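Local coordinates for fumarylacetoacetate hydrolase (Burkholderia xenovorans, PDB 5TI1), which probably hydrolyses fumarylacetoacetate to fumarate and acetoacetate, the last step of phenylalanine and tyrosine breakdown, and holds a magnesium ion, at residues Asn31-Pro43 with Gly421-Gly433. Residues are numbered along the deposited sequence; the frame is centred on the assembly and turned at random.
Sequences NNPTGDFSIQNLP and GWCQGEGYRVGFG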
loop_
_atom_site.group_PDB
_atom_site.type_symbol
_atom_site.label_atom_id
_atom_site.label_comp_id
_atom_site.label_asym_id
_atom_site.label_seq_id
_atom_site.Cartn_x
_atom_site.Cartn_y
_atom_site.Cartn_z
ATOM N N ASN B 31 7.585 -16.843 34.256
ATOM C CA ASN B 31 8.369 -18.059 34.409
ATOM C C ASN B 31 7.564 -19.315 34.128
ATOM O O ASN B 31 8.105 -20.418 34.245
ATOM C CB ASN B 31 8.965 -18.117 35.816
ATOM C CG ASN B 31 9.887 -16.947 36.094
ATOM O OD1 ASN B 31 10.569 -16.460 35.191
ATOM N ND2 ASN B 31 9.903 -16.481 37.335
ATOM N N ASN B 32 6.291 -19.173 33.773
ATOM C CA ASN B 32 5.468 -20.288 33.324
ATOM C C ASN B 32 6.110 -20.935 32.099
ATOM O O ASN B 32 6.317 -20.252 31.088
ATOM C CB ASN B 32 4.055 -19.788 32.993
ATOM C CG ASN B 32 3.054 -20.912 32.813
ATOM O OD1 ASN B 32 3.404 -22.026 32.420
ATOM N ND2 ASN B 32 1.787 -20.619 33.096
ATOM N N PRO B 33 6.446 -22.225 32.143
ATOM C CA PRO B 33 7.192 -22.823 31.023
ATOM C C PRO B 33 6.464 -22.781 29.694
ATOM O O PRO B 33 7.118 -22.808 28.645
ATOM C CB PRO B 33 7.422 -24.264 31.494
ATOM C CG PRO B 33 7.413 -24.162 32.982
ATOM C CD PRO B 33 6.357 -23.143 33.292
ATOM N N THR B 34 5.139 -22.724 29.692
ATOM C CA THR B 34 4.383 -22.688 28.446
ATOM C C THR B 34 3.860 -21.298 28.091
ATOM O O THR B 34 3.201 -21.145 27.058
ATOM C CB THR B 34 3.215 -23.666 28.524
ATOM O OG1 THR B 34 2.392 -23.315 29.640
ATOM C CG2 THR B 34 3.734 -25.084 28.697
ATOM N N GLY B 35 4.119 -20.292 28.921
ATOM C CA GLY B 35 3.693 -18.949 28.595
ATOM C C GLY B 35 4.505 -18.358 27.459
ATOM O O GLY B 35 5.687 -18.666 27.273
ATOM N N ASP B 36 3.856 -17.484 26.688
ATOM C CA ASP B 36 4.520 -16.876 25.538
ATOM C C ASP B 36 5.560 -15.843 25.959
ATOM O O ASP B 36 6.566 -15.659 25.262
ATOM C CB ASP B 36 3.488 -16.217 24.613
ATOM C CG ASP B 36 2.741 -17.223 23.749
ATOM O OD1 ASP B 36 3.320 -18.274 23.395
ATOM O OD2 ASP B 36 1.566 -16.964 23.420
ATOM N N PHE B 37 5.343 -15.165 27.081
ATOM C CA PHE B 37 6.096 -13.956 27.378
ATOM C C PHE B 37 7.139 -14.178 28.470
ATOM O O PHE B 37 7.136 -13.518 29.514
ATOM C CB PHE B 37 5.099 -12.853 27.712
ATOM C CG PHE B 37 4.040 -12.704 26.651
ATOM C CD1 PHE B 37 4.407 -12.480 25.328
ATOM C CD2 PHE B 37 2.691 -12.845 26.956
ATOM C CE1 PHE B 37 3.447 -12.369 24.335
ATOM C CE2 PHE B 37 1.720 -12.730 25.964
ATOM C CZ PHE B 37 2.100 -12.488 24.656
ATOM N N SER B 38 8.039 -15.119 28.209
ATOM C CA SER B 38 9.199 -15.360 29.054
ATOM C C SER B 38 10.075 -14.115 29.111
ATOM O O SER B 38 10.001 -13.235 28.253
ATOM C CB SER B 38 10.013 -16.522 28.492
ATOM O OG SER B 38 10.215 -16.312 27.094
ATOM N N ILE B 39 10.953 -14.061 30.118
ATOM C CA ILE B 39 11.897 -12.947 30.174
ATOM C C ILE B 39 12.798 -12.943 28.948
ATOM O O ILE B 39 13.408 -11.918 28.628
ATOM C CB ILE B 39 12.722 -12.989 31.479
ATOM C CG1 ILE B 39 13.323 -11.613 31.782
ATOM C CG2 ILE B 39 13.795 -14.057 31.395
ATOM C CD1 ILE B 39 14.186 -11.576 33.034
ATOM N N GLN B 40 12.884 -14.070 28.239
ATOM C CA GLN B 40 13.683 -14.142 27.023
ATOM C C GLN B 40 12.989 -13.500 25.829
ATOM O O GLN B 40 13.644 -13.244 24.811
ATOM C CB GLN B 40 14.023 -15.603 26.701
ATOM C CG GLN B 40 15.051 -16.245 27.638
ATOM C CD GLN B 40 14.456 -16.735 28.944
ATOM O OE1 GLN B 40 13.241 -16.671 29.149
ATOM N NE2 GLN B 40 15.311 -17.243 29.834
ATOM N N ASN B 41 11.689 -13.233 25.927
ATOM C CA ASN B 41 10.938 -12.711 24.795
ATOM C C ASN B 41 11.081 -11.197 24.715
ATOM O O ASN B 41 11.855 -10.682 23.899
ATOM C CB ASN B 41 9.467 -13.121 24.896
ATOM C CG ASN B 41 8.688 -12.792 23.631
ATOM O OD1 ASN B 41 9.178 -12.085 22.752
ATOM N ND2 ASN B 41 7.477 -13.313 23.533
ATOM N N LEU B 42 10.336 -10.483 25.563
ATOM C CA LEU B 42 10.313 -9.025 25.596
ATOM C C LEU B 42 9.840 -8.458 24.255
ATOM O O LEU B 42 10.591 -7.738 23.575
ATOM C CB LEU B 42 11.697 -8.484 25.969
ATOM C CG LEU B 42 12.298 -9.137 27.217
ATOM C CD1 LEU B 42 13.680 -8.571 27.536
ATOM C CD2 LEU B 42 11.356 -8.987 28.405
ATOM N N PRO B 43 8.610 -8.751 23.841
ATOM C CA PRO B 43 8.102 -8.190 22.588
ATOM C C PRO B 43 7.539 -6.794 22.804
ATOM O O PRO B 43 7.194 -6.403 23.919
ATOM C CB PRO B 43 6.995 -9.170 22.196
ATOM C CG PRO B 43 6.424 -9.596 23.540
ATOM C CD PRO B 43 7.599 -9.592 24.516
ATOM N N GLY B 421 1.225 -18.941 18.128
ATOM C CA GLY B 421 2.574 -19.317 17.746
ATOM C C GLY B 421 3.562 -19.131 18.867
ATOM O O GLY B 421 3.433 -18.218 19.687
ATOM N N TRP B 422 4.586 -19.989 18.877
ATOM C CA TRP B 422 5.664 -19.859 19.843
ATOM C C TRP B 422 6.892 -20.591 19.327
ATOM O O TRP B 422 6.790 -21.514 18.512
ATOM C CB TRP B 422 5.258 -20.403 21.221
ATOM C CG TRP B 422 4.739 -21.791 21.161
ATOM C CD1 TRP B 422 5.469 -22.954 21.226
ATOM C CD2 TRP B 422 3.374 -22.179 21.024
ATOM N NE1 TRP B 422 4.635 -24.034 21.122
ATOM C CE2 TRP B 422 3.341 -23.586 21.002
ATOM C CE3 TRP B 422 2.172 -21.469 20.907
ATOM C CZ2 TRP B 422 2.151 -24.301 20.875
ATOM C CZ3 TRP B 422 0.994 -22.179 20.781
ATOM C CH2 TRP B 422 0.989 -23.581 20.769
ATOM N N CYS B 423 8.054 -20.141 19.787
ATOM C CA CYS B 423 9.280 -20.910 19.667
ATOM C C CYS B 423 9.458 -21.698 20.956
ATOM O O CYS B 423 9.376 -21.127 22.047
ATOM C CB CYS B 423 10.479 -19.998 19.423
ATOM S SG CYS B 423 10.304 -18.907 17.985
ATOM N N GLN B 424 9.683 -23.006 20.829
ATOM C CA GLN B 424 9.876 -23.881 21.980
ATOM C C GLN B 424 11.364 -24.026 22.284
ATOM O O GLN B 424 12.135 -24.475 21.429
ATOM C CB GLN B 424 9.259 -25.253 21.722
ATOM C CG GLN B 424 9.314 -26.200 22.915
ATOM C CD GLN B 424 8.470 -25.721 24.079
ATOM O OE1 GLN B 424 7.242 -25.627 23.981
ATOM N NE2 GLN B 424 9.127 -25.404 25.188
ATOM N N GLY B 425 11.765 -23.630 23.493
ATOM C CA GLY B 425 13.085 -23.896 24.012
ATOM C C GLY B 425 13.054 -24.978 25.078
ATOM O O GLY B 425 12.063 -25.684 25.258
ATOM N N GLU B 426 14.172 -25.102 25.795
ATOM C CA GLU B 426 14.272 -26.067 26.892
ATOM C C GLU B 426 13.711 -25.422 28.155
ATOM O O GLU B 426 14.354 -24.571 28.773
ATOM C CB GLU B 426 15.716 -26.521 27.081
ATOM C CG GLU B 426 15.880 -27.714 28.020
ATOM C CD GLU B 426 15.085 -28.940 27.575
ATOM O OE1 GLU B 426 14.124 -29.325 28.281
ATOM O OE2 GLU B 426 15.418 -29.520 26.519
ATOM N N GLY B 427 12.493 -25.811 28.528
ATOM C CA GLY B 427 11.841 -25.278 29.706
ATOM C C GLY B 427 11.201 -23.911 29.558
ATOM O O GLY B 427 10.710 -23.368 30.555
ATOM N N TYR B 428 11.188 -23.327 28.363
ATOM C CA TYR B 428 10.566 -22.024 28.191
ATOM C C TYR B 428 10.134 -21.868 26.744
ATOM O O TYR B 428 10.455 -22.690 25.882
ATOM C CB TYR B 428 11.506 -20.885 28.595
ATOM C CG TYR B 428 12.605 -20.617 27.584
ATOM C CD1 TYR B 428 13.619 -21.542 27.378
ATOM C CD2 TYR B 428 12.628 -19.441 26.841
ATOM C CE1 TYR B 428 14.623 -21.315 26.463
ATOM C CE2 TYR B 428 13.641 -19.200 25.916
ATOM C CZ TYR B 428 14.643 -20.144 25.736
ATOM O OH TYR B 428 15.662 -19.935 24.824
ATOM N N ARG B 429 9.399 -20.787 26.490
ATOM C CA ARG B 429 8.927 -20.449 25.160
ATOM C C ARG B 429 9.191 -18.979 24.870
ATOM O O ARG B 429 9.319 -18.148 25.771
ATOM C CB ARG B 429 7.423 -20.736 24.999
ATOM C CG ARG B 429 7.050 -22.199 25.108
ATOM C CD ARG B 429 5.575 -22.410 24.820
ATOM N NE ARG B 429 5.234 -23.829 24.797
ATOM C CZ ARG B 429 4.006 -24.292 24.592
ATOM N NH1 ARG B 429 3.009 -23.445 24.391
ATOM N NH2 ARG B 429 3.774 -25.596 24.579
ATOM N N VAL B 430 9.280 -18.679 23.583
ATOM C CA VAL B 430 9.305 -17.320 23.059
ATOM C C VAL B 430 8.134 -17.274 22.090
ATOM O O VAL B 430 8.220 -17.810 20.981
ATOM C CB VAL B 430 10.638 -16.986 22.376
ATOM C CG1 VAL B 430 10.581 -15.649 21.640
ATOM C CG2 VAL B 430 11.744 -16.975 23.407
ATOM N N GLY B 431 7.012 -16.692 22.527
ATOM C CA GLY B 431 5.748 -16.838 21.842
ATOM C C GLY B 431 5.177 -15.527 21.320
ATOM O O GLY B 431 5.678 -14.434 21.608
ATOM N N PHE B 432 4.088 -15.653 20.561
ATOM C CA PHE B 432 3.552 -14.547 19.778
ATOM C C PHE B 432 2.178 -14.072 20.241
ATOM O O PHE B 432 1.628 -13.130 19.651
ATOM C CB PHE B 432 3.488 -14.948 18.300
ATOM C CG PHE B 432 4.814 -14.917 17.606
ATOM C CD1 PHE B 432 5.723 -15.943 17.779
ATOM C CD2 PHE B 432 5.145 -13.864 16.763
ATOM C CE1 PHE B 432 6.940 -15.923 17.132
ATOM C CE2 PHE B 432 6.372 -13.834 16.115
ATOM C CZ PHE B 432 7.263 -14.860 16.297
ATOM N N GLY B 433 1.608 -14.680 21.280
ATOM C CA GLY B 433 0.238 -14.302 21.593
ATOM C C GLY B 433 -0.721 -14.869 20.557
ATOM O O GLY B 433 -0.488 -15.931 19.969
HETATM O O HOH W 1 7.960 -19.860 28.494
HETATM O O HOH W 2 2.767 -20.883 24.424
HETATM O O HOH W 3 0.628 -18.062 21.387
#
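D36 meets G431 where the irregular 31-43 segment runs along one side of the hairpin 421-433, their CA atoms 3.9 Å apart, and G431 N gives D36 O a hydrogen bond of 3.0 Å. That donor lies in the carbonyl plane, on a lone pair. N41 ND2 also reaches D36 O, from above the plane, and bonds G431 O at 2.9 Å. With CG anti to the backbone N (chi1 -171°), the N41 amide joins the D36-N41 part of the loop to G431.

The D36 carboxylate lies against G431, with OD1 3.2 Å from G431 CA, where the strand has no side chain. G433 N gives D36 OD2 a hydrogen bond of 3.1 Å, from well above the carboxylate plane and bent to 137°. Water 3 links OD2 to G433 O.

R429 is extended from CG to NE beside T34. T34 CB sits over one face of the guanidinium, and W422 NE1 lies 3.5 Å above the opposite face of the R429 guanidinium. NE is held by Q424 OE1. Water 2 joins NH1 to T34 O and D36 OD1, so the opposite charges of D36 and R429 are bridged without touching. Water 1 links R429 N to the type I turn N32-G35.

Deeper in, Q40 CB and CG rest on Y428 CE2, both at 3.7 Å, while the Q40 amide NE2 is turned to D20 O and R23 O. V430 CG1 packs on N41.

The contact joins the loop between helix 13-17 and strand 44-49 to the sheet of the C-terminal region. The F432 side chain lies about 11 Å from that of metal ligand E228. The chemistry is mixed: D36 O takes two N-H donors, and hydrocarbon packs at Q40/Y428 and N41/V430. The D36 charge is probably eased by the G433 N-H and, through water 2, by R429.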